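Local coordinates for protein pseudoaglycone deacetylase Dbv21 (Actinoplanes teichomyceticus, PDB 3DFI) that probably removes the acetyl group from the sugar of the A40926 pseudoaglycone, as a zinc-binding deacetylase of the GlcNAc-PI de-N-acetylase (PIG-L) family, at residues 93-98 / 134-139; 140-145 / 173-178; 187-192 / 245-250; 206-211 / 249-254. All coordinates share one frame; numbering follows the deposited sequence.

The four contacts follow the single alpha/beta domain from one flank to the other. Contact 1 closes before contact 2 opens, and both precede contacts 3 and 4, which end together around 249-250. Contacts 1 and 2 share helix 126-144, which takes the loop after strand 89-92 and then the end of helix 159-174; their centres lie about 15 Å apart. Contacts 3 and 4, about 11 Å apart between centres, share helix 240-251 and use helix 187-190 and strand 201-210. Contacts 1 and 3 lie about 29 Å apart, centre to centre, on opposite sides of the chain's centre; their Phe95 and Ala188 side chains are about 12 and 13 Å from the zinc. Contacts 2 and 4 are peripheral packing.

Contact 1. Residues 93-98 / 134-139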
loop_
_atom_site.group_PDB
_atom_site.type_symbol
_atom_site.label_atom_id
_atom_site.label_comp_id
_atom_site.label_asym_id
_atom_site.label_seq_id
_atom_site.Cartn_x
_atom_site.Cartn_y
_atom_site.Cartn_z
ATOM N N GLY A 93 3.069 9.638 -7.195
ATOM C CA GLY A 93 1.964 10.034 -8.093
ATOM C C GLY A 93 1.419 11.423 -7.778
ATOM O O GLY A 93 1.768 12.034 -6.747
ATOM N N ARG A 94 0.558 11.929 -8.653
ATOM C CA ARG A 94 0.154 13.335 -8.622
ATOM C C ARG A 94 -1.142 13.624 -7.849
ATOM O O ARG A 94 -1.551 14.781 -7.742
ATOM C CB ARG A 94 0.002 13.862 -10.066
ATOM C CG ARG A 94 -1.114 13.234 -10.857
ATOM C CD ARG A 94 -0.964 13.585 -12.363
ATOM N NE ARG A 94 -1.795 12.718 -13.173
ATOM C CZ ARG A 94 -2.822 13.154 -13.892
ATOM N NH1 ARG A 94 -3.117 14.449 -13.906
ATOM N NH2 ARG A 94 -3.539 12.304 -14.593
ATOM N N PHE A 95 -1.804 12.577 -7.351
ATOM C CA PHE A 95 -3.168 12.724 -6.826
ATOM C C PHE A 95 -3.202 13.188 -5.362
ATOM O O PHE A 95 -2.335 12.835 -4.573
ATOM C CB PHE A 95 -3.950 11.424 -7.043
ATOM C CG PHE A 95 -4.109 11.067 -8.510
ATOM C CD1 PHE A 95 -5.124 11.635 -9.258
ATOM C CD2 PHE A 95 -3.211 10.202 -9.144
ATOM C CE1 PHE A 95 -5.274 11.327 -10.621
ATOM C CE2 PHE A 95 -3.345 9.903 -10.515
ATOM C CZ PHE A 95 -4.380 10.456 -11.231
ATOM N N LEU A 96 -4.214 13.983 -5.028
ATOM C CA LEU A 96 -4.304 14.629 -3.722
ATOM C C LEU A 96 -5.154 13.832 -2.772
ATOM O O LEU A 96 -6.257 13.413 -3.116
ATOM C CB LEU A 96 -4.846 16.070 -3.829
ATOM C CG LEU A 96 -3.987 17.066 -4.610
ATOM C CD1 LEU A 96 -4.684 18.430 -4.783
ATOM C CD2 LEU A 96 -2.630 17.203 -3.941
ATOM N N ASP A 97 -4.621 13.650 -1.562
ATOM C CA ASP A 97 -5.264 12.866 -0.523
ATOM C C ASP A 97 -6.658 13.388 -0.267
ATOM O O ASP A 97 -6.927 14.599 -0.387
ATOM C CB ASP A 97 -4.438 12.896 0.767
ATOM C CG ASP A 97 -4.656 11.654 1.636
ATOM O OD1 ASP A 97 -5.802 11.434 2.103
ATOM O OD2 ASP A 97 -3.668 10.914 1.884
ATOM N N ALA A 98 -7.550 12.449 0.060
ATOM C CA ALA A 98 -8.966 12.752 0.289
ATOM C C ALA A 98 -9.114 14.010 1.124
ATOM O O ALA A 98 -10.023 14.810 0.904
ATOM C CB ALA A 98 -9.666 11.557 0.959
ATOM N N ARG A 134 -6.049 5.121 -13.458
ATOM C CA ARG A 134 -5.736 4.029 -14.391
ATOM C C ARG A 134 -4.705 4.422 -15.490
ATOM O O ARG A 134 -3.778 3.653 -15.780
ATOM C CB ARG A 134 -7.026 3.495 -15.033
ATOM C CG ARG A 134 -6.796 2.406 -16.087
ATOM C CD ARG A 134 -8.043 2.133 -16.939
ATOM N NE ARG A 134 -7.718 1.302 -18.090
ATOM C CZ ARG A 134 -8.603 0.704 -18.900
ATOM N NH1 ARG A 134 -8.164 -0.013 -19.924
ATOM N NH2 ARG A 134 -9.917 0.800 -18.692
ATOM N N GLU A 135 -4.887 5.592 -16.106
ATOM C CA GLU A 135 -3.968 6.092 -17.160
ATOM C C GLU A 135 -2.533 6.169 -16.634
ATOM O O GLU A 135 -1.601 5.700 -17.273
ATOM C CB GLU A 135 -4.352 7.507 -17.572
ATOM C CG GLU A 135 -5.244 7.675 -18.724
ATOM C CD GLU A 135 -5.260 9.132 -19.182
ATOM O OE1 GLU A 135 -4.908 9.408 -20.361
ATOM O OE2 GLU A 135 -5.600 10.005 -18.348
ATOM N N ASP A 136 -2.376 6.783 -15.469
ATOM C CA ASP A 136 -1.082 6.905 -14.795
ATOM C C ASP A 136 -0.465 5.563 -14.393
ATOM O O ASP A 136 0.757 5.403 -14.462
ATOM C CB ASP A 136 -1.209 7.811 -13.565
ATOM C CG ASP A 136 -1.372 9.267 -13.921
ATOM O OD1 ASP A 136 -1.693 9.620 -15.096
ATOM O OD2 ASP A 136 -1.152 10.091 -13.014
ATOM N N ILE A 137 -1.295 4.620 -13.949
ATOM C CA ILE A 137 -0.819 3.262 -13.663
ATOM C C ILE A 137 -0.393 2.526 -14.946
ATOM O O ILE A 137 0.622 1.842 -14.951
ATOM C CB ILE A 137 -1.865 2.410 -12.858
ATOM C CG1 ILE A 137 -2.045 2.985 -11.444
ATOM C CG2 ILE A 137 -1.384 0.964 -12.669
ATOM C CD1 ILE A 137 -3.267 2.416 -10.767
ATOM N N GLU A 138 -1.151 2.670 -16.034
ATOM C CA GLU A 138 -0.705 2.132 -17.315
ATOM C C GLU A 138 0.651 2.727 -17.712
ATOM O O GLU A 138 1.545 1.999 -18.135
ATOM C CB GLU A 138 -1.766 2.309 -18.425
ATOM C CG GLU A 138 -3.029 1.456 -18.120
ATOM C CD GLU A 138 -4.052 1.372 -19.230
ATOM O OE1 GLU A 138 -3.817 1.938 -20.311
ATOM O OE2 GLU A 138 -5.101 0.709 -19.021
ATOM N N SER A 139 0.806 4.040 -17.575
ATOM C CA SER A 139 2.075 4.708 -17.899
ATOM C C SER A 139 3.203 4.145 -17.027
ATOM O O SER A 139 4.295 3.878 -17.524
ATOM C CB SER A 139 1.962 6.222 -17.690
ATOM O OG SER A 139 1.010 6.772 -18.569
#
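Arg94 and Asp136 meet at about a right angle, the arginine reaching from the loop after strand 89-92 and the aspartate from the side of helix 126-144. The grip is side-on: NE and NH2 of Arg94 each take one carboxylate oxygen, forming a two-bonded salt bridge. Arg94 NE donates to Asp136 OD2 over 2.7 Å, nearly straight at 173°, in the guanidinium plane and onto the syn lone pair. The second bond, Arg94 NH2 to Asp136 OD1, is longer at 3.3 Å and more bent, meeting OD1 out of the carboxylate plane, in keeping with the 37° between the two planes. With CG lodged between the backbone N and carbonyl carbon (chi1 66°), the extended Arg94 chain passes over one face of the Phe95 ring, its CG 4.0 Å above the ring plane and offset toward the rim. Phe95 and Asp136 point at each other from opposite directions, bringing Phe95 CE2 to 3.3 Å from Asp136 OD2 at an oblique slant. The ring also packs on Leu129, Ala132 and Ile133 of the same helix, and the Phe95 backbone bonds to Val43 and Gly46. Phe95 lies about 9 Å, side chain to side chain, from the zinc ligand His16, so the loop is pinned close to the metal site. The twin bonds fix the guanidinium's rotation, and the arginine's charge probably favours an ionised Asp136.

Contact 2. Residues 140-145 / 173-178; sequences MIAECD and RERGIP
Ile141 lays its CG2 methyl against the aliphatic part of Arg175, 3.4 Å from Arg175 CD, as the two side chains run alongside one another, pointing opposite ways. The same methyl reaches Ile177, with Ile141 CG2 3.8 Å from Ile177 CG1, so one branch fills the angle between an arginine stem and an isoleucine. Arg175 is bent at chi3 (95°), which turns its guanidinium across the helix surface. There the methyl of Ala142 sits over the centre of one guanidinium face, Ala142 CB lying 3.8 Å from Arg175 CZ. The contact joins the last turn of helix 126-144 to the exit of helix 159-174, where Gly176, with positive phi, forms a Schellman motif and turns the chain toward strand 179-182. Beneath, Ile141 also touches Leu11 of strand 9-14, so two neighbouring helices of the alpha/beta fold close over the sheet here, well away from the zinc. No hydrogen bond crosses between the segments. The contact therefore rests on dispersion: Ile141 is buried, whereas Arg175 and Ala142 pack at the surface, the flat guanidinium face serving as a packing surface while its N-H groups point in the plane, away from this face.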
loop_
_atom_site.group_PDB
_atom_site.type_symbol
_atom_site.label_atom_id
_atom_site.label_comp_id
_atom_site.label_asym_id
_atom_site.label_seq_id
_atom_site.Cartn_x
_atom_site.Cartn_y
_atom_site.Cartn_z
ATOM N N MET A 140 2.925 3.936 -15.742
ATOM C CA MET A 140 3.902 3.331 -14.832
ATOM C C MET A 140 4.289 1.873 -15.205
ATOM O O MET A 140 5.471 1.509 -15.168
ATOM C CB MET A 140 3.441 3.455 -13.369
ATOM C CG MET A 140 4.561 3.319 -12.336
ATOM S SD MET A 140 5.697 4.761 -12.289
ATOM C CE MET A 140 6.964 4.380 -13.448
ATOM N N ILE A 141 3.307 1.062 -15.599
ATOM C CA ILE A 141 3.569 -0.308 -16.079
ATOM C C ILE A 141 4.456 -0.337 -17.332
ATOM O O ILE A 141 5.423 -1.092 -17.395
ATOM C CB ILE A 141 2.256 -1.074 -16.334
ATOM C CG1 ILE A 141 1.512 -1.283 -15.002
ATOM C CG2 ILE A 141 2.523 -2.398 -17.114
ATOM C CD1 ILE A 141 0.121 -1.859 -15.142
ATOM N N ALA A 142 4.126 0.490 -18.320
ATOM C CA ALA A 142 4.925 0.582 -19.525
ATOM C C ALA A 142 6.371 0.925 -19.161
ATOM O O ALA A 142 7.316 0.336 -19.673
ATOM C CB ALA A 142 4.337 1.633 -20.457
ATOM N N GLU A 143 6.530 1.865 -18.237
ATOM C CA GLU A 143 7.844 2.339 -17.845
ATOM C C GLU A 143 8.655 1.312 -17.030
ATOM O O GLU A 143 9.856 1.156 -17.260
ATOM C CB GLU A 143 7.699 3.637 -17.052
ATOM C CG GLU A 143 8.972 4.434 -16.987
ATOM C CD GLU A 143 8.762 5.778 -16.326
ATOM O OE1 GLU A 143 9.146 5.907 -15.140
ATOM O OE2 GLU A 143 8.205 6.685 -17.001
ATOM N N CYS A 144 8.002 0.620 -16.095
ATOM C CA CYS A 144 8.707 -0.265 -15.151
ATOM C C CYS A 144 8.798 -1.732 -15.635
ATOM O O CYS A 144 9.535 -2.537 -15.061
ATOM C CB CYS A 144 8.058 -0.189 -13.752
ATOM S SG CYS A 144 8.422 1.373 -12.828
ATOM N N ASP A 145 8.037 -2.063 -16.677
ATOM C CA ASP A 145 7.964 -3.427 -17.266
ATOM C C ASP A 145 7.901 -4.576 -16.217
ATOM O O ASP A 145 8.710 -5.505 -16.246
ATOM C CB ASP A 145 9.091 -3.622 -18.313
ATOM C CG ASP A 145 8.926 -4.886 -19.159
ATOM O OD1 ASP A 145 7.817 -5.464 -19.235
ATOM O OD2 ASP A 145 9.931 -5.303 -19.786
ATOM N N ARG A 173 -4.836 -5.582 -16.293
ATOM C CA ARG A 173 -5.564 -6.413 -17.255
ATOM C C ARG A 173 -5.351 -5.919 -18.680
ATOM O O ARG A 173 -5.213 -6.724 -19.613
ATOM C CB ARG A 173 -7.063 -6.459 -16.917
ATOM C CG ARG A 173 -7.913 -7.391 -17.811
ATOM C CD ARG A 173 -9.416 -7.314 -17.486
ATOM N NE ARG A 173 -9.682 -7.595 -16.064
ATOM C CZ ARG A 173 -10.297 -6.748 -15.238
ATOM N NH1 ARG A 173 -10.757 -5.585 -15.700
ATOM N NH2 ARG A 173 -10.450 -7.056 -13.949
ATOM N N GLU A 174 -5.340 -4.600 -18.854
ATOM C CA GLU A 174 -5.104 -3.999 -20.167
ATOM C C GLU A 174 -3.714 -4.394 -20.642
ATOM O O GLU A 174 -3.532 -4.746 -21.811
ATOM C CB GLU A 174 -5.226 -2.463 -20.103
ATOM C CG GLU A 174 -4.995 -1.712 -21.453
ATOM C CD GLU A 174 -6.057 -2.006 -22.518
ATOM O OE1 GLU A 174 -5.856 -1.617 -23.689
ATOM O OE2 GLU A 174 -7.088 -2.636 -22.199
ATOM N N ARG A 175 -2.745 -4.335 -19.726
ATOM C CA ARG A 175 -1.348 -4.619 -20.057
ATOM C C ARG A 175 -0.914 -6.083 -19.895
ATOM O O ARG A 175 0.253 -6.409 -20.103
ATOM C CB ARG A 175 -0.424 -3.621 -19.352
ATOM C CG ARG A 175 -0.467 -2.258 -20.089
ATOM C CD ARG A 175 0.753 -1.400 -19.892
ATOM N NE ARG A 175 1.739 -1.544 -20.948
ATOM C CZ ARG A 175 1.839 -0.717 -21.983
ATOM N NH1 ARG A 175 2.785 -0.909 -22.886
ATOM N NH2 ARG A 175 0.995 0.306 -22.113
ATOM N N GLY A 176 -1.866 -6.954 -19.559
ATOM C CA GLY A 176 -1.612 -8.388 -19.363
ATOM C C GLY A 176 -0.521 -8.719 -18.345
ATOM O O GLY A 176 0.315 -9.607 -18.582
ATOM N N ILE A 177 -0.526 -8.019 -17.207
ATOM C CA ILE A 177 0.413 -8.318 -16.145
ATOM C C ILE A 177 -0.314 -9.061 -15.017
ATOM O O ILE A 177 -1.378 -8.610 -14.566
ATOM C CB ILE A 177 1.046 -7.018 -15.517
ATOM C CG1 ILE A 177 1.511 -5.989 -16.571
ATOM C CG2 ILE A 177 2.099 -7.386 -14.442
ATOM C CD1 ILE A 177 2.493 -6.488 -17.661
ATOM N N PRO A 178 0.254 -10.199 -14.554
ATOM C CA PRO A 178 -0.286 -10.868 -13.373
ATOM C C PRO A 178 -0.392 -9.959 -12.133
ATOM O O PRO A 178 0.461 -9.105 -11.908
ATOM C CB PRO A 178 0.692 -12.027 -13.145
ATOM C CG PRO A 178 1.266 -12.319 -14.537
ATOM C CD PRO A 178 1.395 -10.935 -15.144
#

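Contact 3. Residues 187-192 / 245-250; sequences YAAYSQ and DEHARN
Van der Waals packing carries most of this contact: the imidazole of His247 lies against the backbone and methyl of Ala189. A fully extended first torsion (chi1 -180°) sends the His247 ring out from helix 240-251 toward the short helix 187-190. Ala189 CA comes within 3.7 Å of His247 ND1, while the backbone N of Ala189 stands over one face of the ring. The methyl is a little farther off, Ala189 CB lying 4.0 Å from both ND1 and CB of His247, so it covers the root of the side chain as well as the ring. At the far end of the imidazole, Ala188 O approaches His247 CE1 obliquely at 3.8 Å. Small side chains at 188 and 189 allow the backbones to come close, with the CA atoms of Ala189 and His247 5.7 Å apart.

In the alpha/beta fold, helix 187-190 follows strand 179-182 of the central sheet, and helix 240-251 precedes strand 258-266, its antiparallel neighbour; the contact thus joins the connections around two adjoining strands. Ala188 lies about 10 Å, side chain to side chain, from the zinc ligand His161.

Polar contacts engage both ring nitrogens, which limits how the imidazole can turn. Water 1 lies at the ring's edge, in the imidazole plane, and hydrogen-bonds His247 ND1 at 3.0 Å; it also donates a weak bond to Ala189 O, a loose water bridge between the segments. On the other nitrogen, NE2 of His247 is hydrogen-bonded to OE1 of Gln183 in the loop leading to helix 187-190.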
loop_
_atom_site.group_PDB
_atom_site.type_symbol
_atom_site.label_atom_id
_atom_site.label_comp_id
_atom_site.label_asym_id
_atom_site.label_seq_id
_atom_site.Cartn_x
_atom_site.Cartn_y
_atom_site.Cartn_z
ATOM N N TYR A 187 -5.240 -2.535 9.363
ATOM C CA TYR A 187 -6.707 -2.589 9.314
ATOM C C TYR A 187 -7.308 -3.998 9.449
ATOM O O TYR A 187 -8.246 -4.197 10.224
ATOM C CB TYR A 187 -7.216 -1.786 8.107
ATOM C CG TYR A 187 -6.407 -0.478 7.978
ATOM C CD1 TYR A 187 -6.515 0.535 8.969
ATOM C CD2 TYR A 187 -5.470 -0.292 6.945
ATOM C CE1 TYR A 187 -5.756 1.708 8.915
ATOM C CE2 TYR A 187 -4.712 0.902 6.871
ATOM C CZ TYR A 187 -4.864 1.891 7.867
ATOM O OH TYR A 187 -4.144 3.069 7.828
ATOM N N ALA A 188 -6.716 -4.976 8.763
ATOM C CA ALA A 188 -7.183 -6.379 8.826
ATOM C C ALA A 188 -6.941 -7.039 10.175
ATOM O O ALA A 188 -7.620 -8.001 10.512
ATOM C CB ALA A 188 -6.563 -7.207 7.728
ATOM N N ALA A 189 -5.999 -6.521 10.967
ATOM C CA ALA A 189 -5.797 -7.080 12.325
ATOM C C ALA A 189 -6.931 -6.745 13.279
ATOM O O ALA A 189 -7.070 -7.380 14.318
ATOM C CB ALA A 189 -4.449 -6.660 12.919
ATOM N N TYR A 190 -7.751 -5.764 12.920
ATOM C CA TYR A 190 -8.841 -5.319 13.786
ATOM C C TYR A 190 -10.211 -5.805 13.324
ATOM O O TYR A 190 -11.039 -6.182 14.147
ATOM C CB TYR A 190 -8.835 -3.788 13.938
ATOM C CG TYR A 190 -7.589 -3.240 14.608
ATOM C CD1 TYR A 190 -7.478 -3.194 16.012
ATOM C CD2 TYR A 190 -6.535 -2.759 13.849
ATOM C CE1 TYR A 190 -6.317 -2.686 16.641
ATOM C CE2 TYR A 190 -5.366 -2.246 14.458
ATOM C CZ TYR A 190 -5.264 -2.218 15.849
ATOM O OH TYR A 190 -4.107 -1.711 16.425
ATOM N N SER A 191 -10.441 -5.824 12.010
ATOM C CA SER A 191 -11.795 -5.974 11.475
ATOM C C SER A 191 -11.874 -6.462 10.041
ATOM O O SER A 191 -10.899 -6.361 9.276
ATOM C CB SER A 191 -12.539 -4.636 11.576
ATOM O OG SER A 191 -12.723 -4.255 12.945
ATOM N N GLN A 192 -13.062 -6.978 9.704
ATOM C CA GLN A 192 -13.500 -7.360 8.332
ATOM C C GLN A 192 -12.815 -8.566 7.650
ATOM O O GLN A 192 -12.665 -9.635 8.272
ATOM C CB GLN A 192 -13.565 -6.148 7.378
ATOM C CG GLN A 192 -14.546 -6.342 6.216
ATOM C CD GLN A 192 -14.741 -5.081 5.388
ATOM O OE1 GLN A 192 -13.849 -4.655 4.629
ATOM N NE2 GLN A 192 -15.929 -4.479 5.522
ATOM N N ASP A 245 2.647 -8.919 14.595
ATOM C CA ASP A 245 3.233 -10.232 14.875
ATOM C C ASP A 245 2.178 -11.252 15.256
ATOM O O ASP A 245 2.257 -12.427 14.862
ATOM C CB ASP A 245 4.239 -10.136 16.038
ATOM C CG ASP A 245 5.633 -9.776 15.576
ATOM O OD1 ASP A 245 5.931 -9.958 14.368
ATOM O OD2 ASP A 245 6.429 -9.322 16.418
ATOM N N GLU A 246 1.218 -10.798 16.063
ATOM C CA GLU A 246 0.098 -11.624 16.509
ATOM C C GLU A 246 -0.805 -11.977 15.330
ATOM O O GLU A 246 -1.220 -13.132 15.204
ATOM C CB GLU A 246 -0.709 -10.899 17.577
ATOM C CG GLU A 246 -2.045 -11.559 17.916
ATOM C CD GLU A 246 -2.880 -10.728 18.879
ATOM O OE1 GLU A 246 -2.933 -9.482 18.720
ATOM O OE2 GLU A 246 -3.487 -11.323 19.792
ATOM N N HIS A 247 -1.110 -10.984 14.487
ATOM C CA HIS A 247 -1.931 -11.204 13.285
ATOM C C HIS A 247 -1.326 -12.302 12.401
ATOM O O HIS A 247 -2.056 -13.305 12.098
ATOM C CB HIS A 247 -2.115 -9.908 12.468
ATOM C CG HIS A 247 -2.960 -10.094 11.236
ATOM N ND1 HIS A 247 -4.325 -10.296 11.293
ATOM C CD2 HIS A 247 -2.630 -10.124 9.921
ATOM C CE1 HIS A 247 -4.795 -10.454 10.068
ATOM N NE2 HIS A 247 -3.790 -10.340 9.216
ATOM N N ALA A 248 0.021 -12.092 12.012
ATOM C CA ALA A 248 0.784 -13.073 11.241
ATOM C C ALA A 248 0.745 -14.448 11.901
ATOM O O ALA A 248 0.535 -15.476 11.233
ATOM C CB ALA A 248 2.223 -12.606 11.108
ATOM N N ARG A 249 0.943 -14.447 13.219
ATOM C CA ARG A 249 0.929 -15.660 14.028
ATOM C C ARG A 249 -0.408 -16.401 13.935
ATOM O O ARG A 249 -0.411 -17.628 13.766
ATOM C CB ARG A 249 1.269 -15.312 15.485
ATOM C CG ARG A 249 1.291 -16.476 16.480
ATOM C CD ARG A 249 -0.084 -16.663 17.156
ATOM N NE ARG A 249 0.067 -16.998 18.577
ATOM C CZ ARG A 249 0.024 -18.244 19.078
ATOM N NH1 ARG A 249 -0.219 -19.264 18.234
ATOM N NH2 ARG A 249 0.179 -18.430 20.393
ATOM N N ASN A 250 -1.542 -15.653 14.061
ATOM C CA ASN A 250 -2.881 -16.249 13.977
ATOM C C ASN A 250 -3.076 -17.025 12.683
ATOM O O ASN A 250 -3.707 -18.075 12.694
ATOM C CB ASN A 250 -3.987 -15.186 14.091
ATOM C CG ASN A 250 -4.146 -14.610 15.511
ATOM O OD1 ASN A 250 -3.714 -15.201 16.527
ATOM N ND2 ASN A 250 -4.789 -13.439 15.572
HETATM O O HOH W 1 -5.209 -10.121 14.135
#

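Contact 4. Residues 206-211 / 249-254; sequences PELSFV and RNAAPD
Leu208 and Phe210 project from strand 201-210, an outermost strand of the mixed central sheet, and receive the end of helix 240-251. The C-terminal end of that helix packs here on the edge strand of the alpha/beta sheet, where the chain leaves the helix before running into strand 258-266, the sheet neighbour of 201-210. The alternation of the strand puts both side chains on the same flank, leaving a shallow notch between the leucine branch and the aromatic ring. The methyl of Ala252 is the bump that enters it. It touches Leu208, with CD2 of Leu208 4.1 Å from CB of Ala252, and also the rim of Phe210, near the ring plane. The two forks of the leucine divide the work: Leu208 CD1 lies 4.3 Å from Ala251 CB, whereas CD2 turns to the carbonyl end of the same alanine. Phe210 has CG beside its backbone N (chi1 -72°), which carries the ring's outer edge up to the helix terminus, although its CB is not aimed there. Leu208 also touches Asn258 and Thr260, and Phe210 touches Asn258, so the notch is built on the neighbouring strand. The shallow fit lies at the surface, away from the zinc site. The methyl of Ala252 straddles one bond of the aromatic rim, its CB 3.7 Å from both CE2 and CZ of Phe210.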
loop_
_atom_site.group_PDB
_atom_site.type_symbol
_atom_site.label_atom_id
_atom_site.label_comp_id
_atom_site.label_asym_id
_atom_site.label_seq_id
_atom_site.Cartn_x
_atom_site.Cartn_y
_atom_site.Cartn_z
ATOM N N PRO A 206 -6.867 -17.430 -0.615
ATOM C CA PRO A 206 -5.802 -16.605 -0.036
ATOM C C PRO A 206 -4.477 -17.361 0.029
ATOM O O PRO A 206 -4.480 -18.576 0.204
ATOM C CB PRO A 206 -6.306 -16.314 1.391
ATOM C CG PRO A 206 -7.275 -17.457 1.703
ATOM C CD PRO A 206 -7.919 -17.767 0.370
ATOM N N GLU A 207 -3.355 -16.653 -0.122
ATOM C CA GLU A 207 -2.051 -17.303 0.024
ATOM C C GLU A 207 -1.149 -16.554 0.974
ATOM O O GLU A 207 -0.997 -15.341 0.876
ATOM C CB GLU A 207 -1.347 -17.495 -1.332
ATOM C CG GLU A 207 -0.397 -18.734 -1.369
ATOM C CD GLU A 207 -0.952 -19.926 -2.144
ATOM O OE1 GLU A 207 -1.196 -19.781 -3.361
ATOM O OE2 GLU A 207 -1.131 -21.022 -1.547
ATOM N N LEU A 208 -0.551 -17.299 1.889
ATOM C CA LEU A 208 0.412 -16.758 2.828
ATOM C C LEU A 208 1.805 -16.726 2.210
ATOM O O LEU A 208 2.329 -17.754 1.786
ATOM C CB LEU A 208 0.415 -17.599 4.111
ATOM C CG LEU A 208 -0.576 -17.335 5.263
ATOM C CD1 LEU A 208 -1.848 -16.574 4.876
ATOM C CD2 LEU A 208 -0.935 -18.649 5.933
ATOM N N SER A 209 2.396 -15.541 2.163
ATOM C CA SER A 209 3.775 -15.388 1.732
ATOM C C SER A 209 4.669 -15.328 2.973
ATOM O O SER A 209 4.619 -14.375 3.762
ATOM C CB SER A 209 3.927 -14.171 0.794
ATOM O OG SER A 209 5.111 -13.409 1.069
ATOM N N PHE A 210 5.450 -16.386 3.163
ATOM C CA PHE A 210 6.358 -16.505 4.295
ATOM C C PHE A 210 7.681 -15.837 4.003
ATOM O O PHE A 210 8.162 -15.865 2.862
ATOM C CB PHE A 210 6.577 -17.976 4.639
ATOM C CG PHE A 210 5.385 -18.621 5.263
ATOM C CD1 PHE A 210 4.452 -19.297 4.481
ATOM C CD2 PHE A 210 5.181 -18.542 6.639
ATOM C CE1 PHE A 210 3.335 -19.896 5.065
ATOM C CE2 PHE A 210 4.067 -19.131 7.227
ATOM C CZ PHE A 210 3.142 -19.809 6.431
ATOM N N VAL A 211 8.254 -15.227 5.037
ATOM C CA VAL A 211 9.516 -14.505 4.916
ATOM C C VAL A 211 10.471 -14.947 6.030
ATOM O O VAL A 211 10.045 -15.540 7.027
ATOM C CB VAL A 211 9.318 -12.945 4.935
ATOM C CG1 VAL A 211 8.290 -12.490 3.869
ATOM C CG2 VAL A 211 8.925 -12.444 6.327
ATOM N N ARG A 249 0.943 -14.447 13.219
ATOM C CA ARG A 249 0.929 -15.660 14.028
ATOM C C ARG A 249 -0.408 -16.401 13.935
ATOM O O ARG A 249 -0.411 -17.628 13.766
ATOM C CB ARG A 249 1.269 -15.312 15.485
ATOM C CG ARG A 249 1.291 -16.476 16.480
ATOM C CD ARG A 249 -0.084 -16.663 17.156
ATOM N NE ARG A 249 0.067 -16.998 18.577
ATOM C CZ ARG A 249 0.024 -18.244 19.078
ATOM N NH1 ARG A 249 -0.219 -19.264 18.234
ATOM N NH2 ARG A 249 0.179 -18.430 20.393
ATOM N N ASN A 250 -1.542 -15.653 14.061
ATOM C CA ASN A 250 -2.881 -16.249 13.977
ATOM C C ASN A 250 -3.076 -17.025 12.683
ATOM O O ASN A 250 -3.707 -18.075 12.694
ATOM C CB ASN A 250 -3.987 -15.186 14.091
ATOM C CG ASN A 250 -4.146 -14.610 15.511
ATOM O OD1 ASN A 250 -3.714 -15.201 16.527
ATOM N ND2 ASN A 250 -4.789 -13.439 15.572
ATOM N N ALA A 251 -2.519 -16.508 11.580
ATOM C CA ALA A 251 -2.683 -17.110 10.250
ATOM C C ALA A 251 -1.826 -18.359 10.037
ATOM O O ALA A 251 -2.165 -19.197 9.206
ATOM C CB ALA A 251 -2.403 -16.091 9.163
ATOM N N ALA A 252 -0.720 -18.471 10.773
ATOM C CA ALA A 252 0.166 -19.634 10.672
ATOM C C ALA A 252 0.987 -19.772 11.942
ATOM O O ALA A 252 2.133 -19.317 11.985
ATOM C CB ALA A 252 1.072 -19.532 9.445
ATOM N N PRO A 253 0.401 -20.400 12.983
ATOM C CA PRO A 253 0.932 -20.448 14.356
ATOM C C PRO A 253 2.343 -21.026 14.511
ATOM O O PRO A 253 3.028 -20.721 15.500
ATOM C CB PRO A 253 -0.083 -21.339 15.090
ATOM C CG PRO A 253 -1.335 -21.197 14.315
ATOM C CD PRO A 253 -0.888 -21.109 12.882
ATOM N N ASP A 254 2.766 -21.842 13.543
ATOM C CA ASP A 254 4.020 -22.593 13.647
ATOM C C ASP A 254 5.174 -22.042 12.792
ATOM O O ASP A 254 6.328 -22.427 13.002
ATOM C CB ASP A 254 3.784 -24.061 13.273
ATOM C CG ASP A 254 2.735 -24.742 14.150
ATOM O OD1 ASP A 254 2.886 -24.745 15.404
ATOM O OD2 ASP A 254 1.764 -25.293 13.570
#